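Local coordinates for dihydrodipicolinate synthase family protein (Sinorhizobium meliloti, PDB 4DNH) that is of unknown function but folds as a TIM barrel and may be an aldolase-like enzyme related to dihydrodipicolinate synthase, at residues 62-65 with 66-70; 328-331 with 332-336. All coordinates share one frame; numbering follows the deposited sequence.

Contact 1: 62-65 with 66-70; sequences ERTL and AFRHR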
loop_
_atom_site.group_PDB
_atom_site.type_symbol
_atom_site.label_atom_id
_atom_site.label_comp_id
_atom_site.label_asym_id
_atom_site.label_seq_id
_atom_site.Cartn_x
_atom_site.Cartn_y
_atom_site.Cartn_z
ATOM N N GLU A 62 -3.420 8.665 17.457
ATOM C CA GLU A 62 -4.191 9.817 17.033
ATOM C C GLU A 62 -3.773 10.223 15.624
ATOM O O GLU A 62 -4.612 10.343 14.728
ATOM C CB GLU A 62 -4.017 10.966 18.036
ATOM C CG GLU A 62 -4.978 12.130 17.842
ATOM C CD GLU A 62 -4.379 13.323 17.092
ATOM O OE1 GLU A 62 -3.333 13.184 16.418
ATOM O OE2 GLU A 62 -4.970 14.429 17.179
ATOM N N ARG A 63 -2.474 10.399 15.417
ATOM C CA ARG A 63 -1.991 10.785 14.115
ATOM C C ARG A 63 -2.215 9.690 13.049
ATOM O O ARG A 63 -2.554 10.001 11.905
ATOM C CB ARG A 63 -0.529 11.185 14.210
ATOM C CG ARG A 63 -0.138 12.310 13.273
ATOM C CD ARG A 63 -0.322 13.683 13.903
ATOM N NE ARG A 63 -1.724 14.021 14.135
ATOM C CZ ARG A 63 -2.582 14.470 13.218
ATOM N NH1 ARG A 63 -2.207 14.649 11.960
ATOM N NH2 ARG A 63 -3.834 14.740 13.571
ATOM N N THR A 64 -2.045 8.423 13.420
ATOM C CA THR A 64 -2.277 7.303 12.499
ATOM C C THR A 64 -3.738 7.218 12.078
ATOM O O THR A 64 -4.034 7.104 10.888
ATOM C CB THR A 64 -1.830 5.965 13.123
ATOM O OG1 THR A 64 -0.417 6.004 13.347
ATOM C CG2 THR A 64 -2.152 4.790 12.233
ATOM N N LEU A 65 -4.656 7.300 13.044
ATOM C CA LEU A 65 -6.086 7.252 12.724
ATOM C C LEU A 65 -6.577 8.497 11.996
ATOM O O LEU A 65 -7.430 8.396 11.120
ATOM C CB LEU A 65 -6.938 6.960 13.951
ATOM C CG LEU A 65 -6.564 5.741 14.790
ATOM C CD1 LEU A 65 -7.276 5.784 16.148
ATOM C CD2 LEU A 65 -6.861 4.451 14.036
ATOM N N ALA A 66 -6.034 9.663 12.326
ATOM C CA ALA A 66 -6.378 10.882 11.583
ATOM C C ALA A 66 -6.142 10.694 10.088
ATOM O O ALA A 66 -6.879 11.226 9.269
ATOM C CB ALA A 66 -5.616 12.088 12.092
ATOM N N PHE A 67 -5.132 9.912 9.731
ATOM C CA PHE A 67 -4.859 9.680 8.312
ATOM C C PHE A 67 -5.867 8.735 7.629
ATOM O O PHE A 67 -6.195 8.927 6.473
ATOM C CB PHE A 67 -3.419 9.218 8.104
ATOM C CG PHE A 67 -3.035 9.119 6.675
ATOM C CD1 PHE A 67 -2.732 10.269 5.942
ATOM C CD2 PHE A 67 -2.983 7.875 6.041
ATOM C CE1 PHE A 67 -2.382 10.186 4.602
ATOM C CE2 PHE A 67 -2.633 7.792 4.707
ATOM C CZ PHE A 67 -2.335 8.949 3.986
ATOM N N ARG A 68 -6.351 7.717 8.329
ATOM C CA ARG A 68 -7.508 6.970 7.841
ATOM C C ARG A 68 -8.725 7.869 7.543
ATOM O O ARG A 68 -9.396 7.689 6.520
ATOM C CB ARG A 68 -7.880 5.864 8.816
ATOM C CG ARG A 68 -7.004 4.627 8.697
ATOM C CD ARG A 68 -5.763 4.715 9.569
ATOM N NE ARG A 68 -4.769 3.709 9.181
ATOM C CZ ARG A 68 -3.474 3.942 8.953
ATOM N NH1 ARG A 68 -2.977 5.177 9.092
ATOM N NH2 ARG A 68 -2.678 2.929 8.581
ATOM N N HIS A 69 -9.002 8.844 8.411
ATOM C CA HIS A 69 -10.136 9.756 8.188
ATOM C C HIS A 69 -9.940 10.628 6.983
ATOM O O HIS A 69 -10.897 10.883 6.222
ATOM C CB HIS A 69 -10.449 10.606 9.427
ATOM C CG HIS A 69 -11.058 9.822 10.563
ATOM N ND1 HIS A 69 -12.360 9.463 10.585
ATOM C CD2 HIS A 69 -10.493 9.322 11.737
ATOM C CE1 HIS A 69 -12.619 8.777 11.717
ATOM N NE2 HIS A 69 -11.474 8.689 12.421
ATOM N N ARG A 70 -8.706 11.083 6.782
ATOM C CA ARG A 70 -8.336 11.820 5.573
ATOM C C ARG A 70 -8.650 10.996 4.326
ATOM O O ARG A 70 -9.180 11.532 3.334
ATOM C CB ARG A 70 -6.845 12.185 5.596
ATOM C CG ARG A 70 -6.385 13.151 4.515
ATOM C CD ARG A 70 -4.877 13.346 4.625
ATOM N NE ARG A 70 -4.194 13.725 3.380
ATOM C CZ ARG A 70 -4.158 14.964 2.883
ATOM N NH1 ARG A 70 -4.798 15.962 3.512
ATOM N NH2 ARG A 70 -3.495 15.204 1.749
#
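The guanidinium of Arg68 carries the methyl of Thr64 on one face: CG2 sits 3.3 Å above its plane, shifted toward the rim near NH1. Both side chains run the same way from helix 61-73, the first helix of the TIM barrel, which links strands 37-40 and 77-80 in a beta-alpha-beta unit. With chi2 bent to 88°, the Arg68 chain folds back along the preceding turn, and NH1 reaches Thr64 O at 2.8 Å. The donor stands above that carbonyl plane, 39° out of it; Phe67 N meets the same oxygen only weakly. Glu80 forms a salt bridge with NE of Arg68 and His42 O takes a second bond from NH1, which ties this helix to strand 77-80 and to the loop that follows strand 37-40; the Thr64 hydroxyl turns instead to Asp60 O and Val44 N.

On another side of the helix, the guanidinium of Arg63 has the carboxylate of Glu62 at its edge. Arg63 NE and Glu62 OE1 form a salt bridge of 2.9 Å, OE1 being met on its syn side, while Arg63 NH1 bonds to Leu336 O. The bends at chi2 and chi3 bring Arg63 NH2 obliquely to within 3.5 Å of Ala66 CB. His69 N donates to Leu65 O at 3.2 Å, and the ring, whose NE2 bonds to Glu106, approaches the same oxygen obliquely, His69 CD2 3.3 Å from Leu65 O.

Contact 2: 328-331 with 332-336; sequences VFLA and YLNGL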
loop_
_atom_site.group_PDB
_atom_site.type_symbol
_atom_site.label_atom_id
_atom_site.label_comp_id
_atom_site.label_asym_id
_atom_site.label_seq_id
_atom_site.Cartn_x
_atom_site.Cartn_y
_atom_site.Cartn_z
ATOM N N VAL A 328 5.894 8.325 3.784
ATOM C CA VAL A 328 5.861 9.047 5.028
ATOM C C VAL A 328 6.567 10.405 4.894
ATOM O O VAL A 328 6.111 11.405 5.454
ATOM C CB VAL A 328 6.482 8.210 6.145
ATOM C CG1 VAL A 328 6.514 8.995 7.448
ATOM C CG2 VAL A 328 5.733 6.894 6.291
ATOM N N PHE A 329 7.651 10.471 4.132
ATOM C CA PHE A 329 8.255 11.786 3.890
ATOM C C PHE A 329 7.262 12.734 3.227
ATOM O O PHE A 329 7.203 13.915 3.553
ATOM C CB PHE A 329 9.518 11.683 3.043
ATOM C CG PHE A 329 10.264 12.985 2.917
ATOM C CD1 PHE A 329 10.902 13.552 4.015
ATOM C CD2 PHE A 329 10.338 13.641 1.703
ATOM C CE1 PHE A 329 11.603 14.734 3.907
ATOM C CE2 PHE A 329 11.037 14.829 1.585
ATOM C CZ PHE A 329 11.670 15.376 2.692
ATOM N N LEU A 330 6.477 12.216 2.292
ATOM C CA LEU A 330 5.507 13.051 1.640
ATOM C C LEU A 330 4.382 13.457 2.619
ATOM O O LEU A 330 3.985 14.621 2.644
ATOM C CB LEU A 330 4.999 12.412 0.345
ATOM C CG LEU A 330 4.268 13.411 -0.574
ATOM C CD1 LEU A 330 5.032 14.726 -0.745
ATOM C CD2 LEU A 330 3.856 12.802 -1.916
ATOM N N ALA A 331 3.903 12.524 3.445
ATOM C CA ALA A 331 2.985 12.891 4.526
ATOM C C ALA A 331 3.535 14.037 5.380
ATOM O O ALA A 331 2.790 14.955 5.723
ATOM C CB ALA A 331 2.647 11.693 5.397
ATOM N N TYR A 332 4.826 13.972 5.719
ATOM C CA TYR A 332 5.510 14.998 6.528
ATOM C C TYR A 332 5.545 16.340 5.826
ATOM O O TYR A 332 5.321 17.378 6.449
ATOM C CB TYR A 332 6.939 14.562 6.869
ATOM C CG TYR A 332 7.823 15.646 7.464
ATOM C CD1 TYR A 332 7.609 16.120 8.763
ATOM C CD2 TYR A 332 8.886 16.188 6.733
ATOM C CE1 TYR A 332 8.415 17.105 9.318
ATOM C CE2 TYR A 332 9.699 17.169 7.273
ATOM C CZ TYR A 332 9.463 17.619 8.570
ATOM O OH TYR A 332 10.264 18.603 9.114
ATOM N N LEU A 333 5.831 16.328 4.528
ATOM C CA LEU A 333 5.818 17.569 3.751
ATOM C C LEU A 333 4.425 18.177 3.711
ATOM O O LEU A 333 4.288 19.391 3.659
ATOM C CB LEU A 333 6.331 17.348 2.325
ATOM C CG LEU A 333 7.820 17.046 2.160
ATOM C CD1 LEU A 333 8.087 16.704 0.700
ATOM C CD2 LEU A 333 8.706 18.181 2.664
ATOM N N ASN A 334 3.400 17.326 3.719
ATOM C CA ASN A 334 2.026 17.792 3.611
ATOM C C ASN A 334 1.414 18.087 4.973
ATOM O O ASN A 334 0.223 18.377 5.071
ATOM C CB ASN A 334 1.179 16.768 2.865
ATOM C CG ASN A 334 1.492 16.725 1.393
ATOM O OD1 ASN A 334 1.650 17.767 0.760
ATOM N ND2 ASN A 334 1.577 15.522 0.831
ATOM N N GLY A 335 2.230 18.001 6.023
ATOM C CA GLY A 335 1.794 18.370 7.373
ATOM C C GLY A 335 0.800 17.418 8.012
ATOM O O GLY A 335 0.041 17.815 8.869
ATOM N N LEU A 336 0.810 16.158 7.606
ATOM C CA LEU A 336 -0.109 15.177 8.158
ATOM C C LEU A 336 0.494 14.610 9.422
ATOM O O LEU A 336 -0.195 13.979 10.230
ATOM C CB LEU A 336 -0.385 14.075 7.141
ATOM C CG LEU A 336 -0.796 14.590 5.746
ATOM C CD1 LEU A 336 -1.028 13.428 4.798
ATOM C CD2 LEU A 336 -2.020 15.507 5.810
#
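Ala331 O is gripped by the turn that ends helix 323-333: Leu336 N donates to it at 3.0 Å and nearly straight (168°), and Asn334 N adds a weak bond. With Gly335 N bonded to Tyr332 O, this is a Schellman motif, and Gly335, with its positive phi (71°), is the C-prime residue at which the helix is ended. The motif is closed on its apolar side by Leu336, whose CD1 lies 4.1 Å from Ala331 CB.

On another side of the helix end, Leu333 lies over one face of the Phe329 ring. Its CG stands 3.9 Å above the plane toward the rim, and its CD1 comes to 3.6 Å from Phe329 CE2. Phe329 has CG anti to the backbone N (chi1 -173°), which carries the ring forward along the helix to Leu333 and Tyr332. Phe340 meets this ring edge-to-face, and helices 352-364 and 371-384 pack around it. Cut back to an alanine, this position would lose the ring, which is likely to open a gap between these helices and let Leu333 shift.

Leu330 crosses Leu333 at about a right angle, their CD1 atoms touching. The amide of Asn334 folds back beside Leu330, while its OD1 accepts from Ala369 N and its ND2 donates weakly to Ala367 O; within the helix end, Asn334 ND2 lies 3.7 Å from Leu330 CG.

Contact 1 comes first along the chain, in helix 61-73 of the TIM barrel; contact 2 follows far later, at the C-terminal end of helix 323-333, beyond the last barrel strand, 273-276. In space they are neighbours, their centres about 13 Å apart on the same side of the chain's centre. Leu336, the residue that closes the helix end in contact 2, joins them: the Arg63 to Leu336 bond spans the two, and Leu336 CD1 packs on Phe67 and Arg70. His42, just past strand 37-40, is shared as well, touching Phe67 and Arg68 of contact 1 and Val328 and Ala331 of contact 2. The end of helix 323-333 is thereby seated against the barrel's first helix.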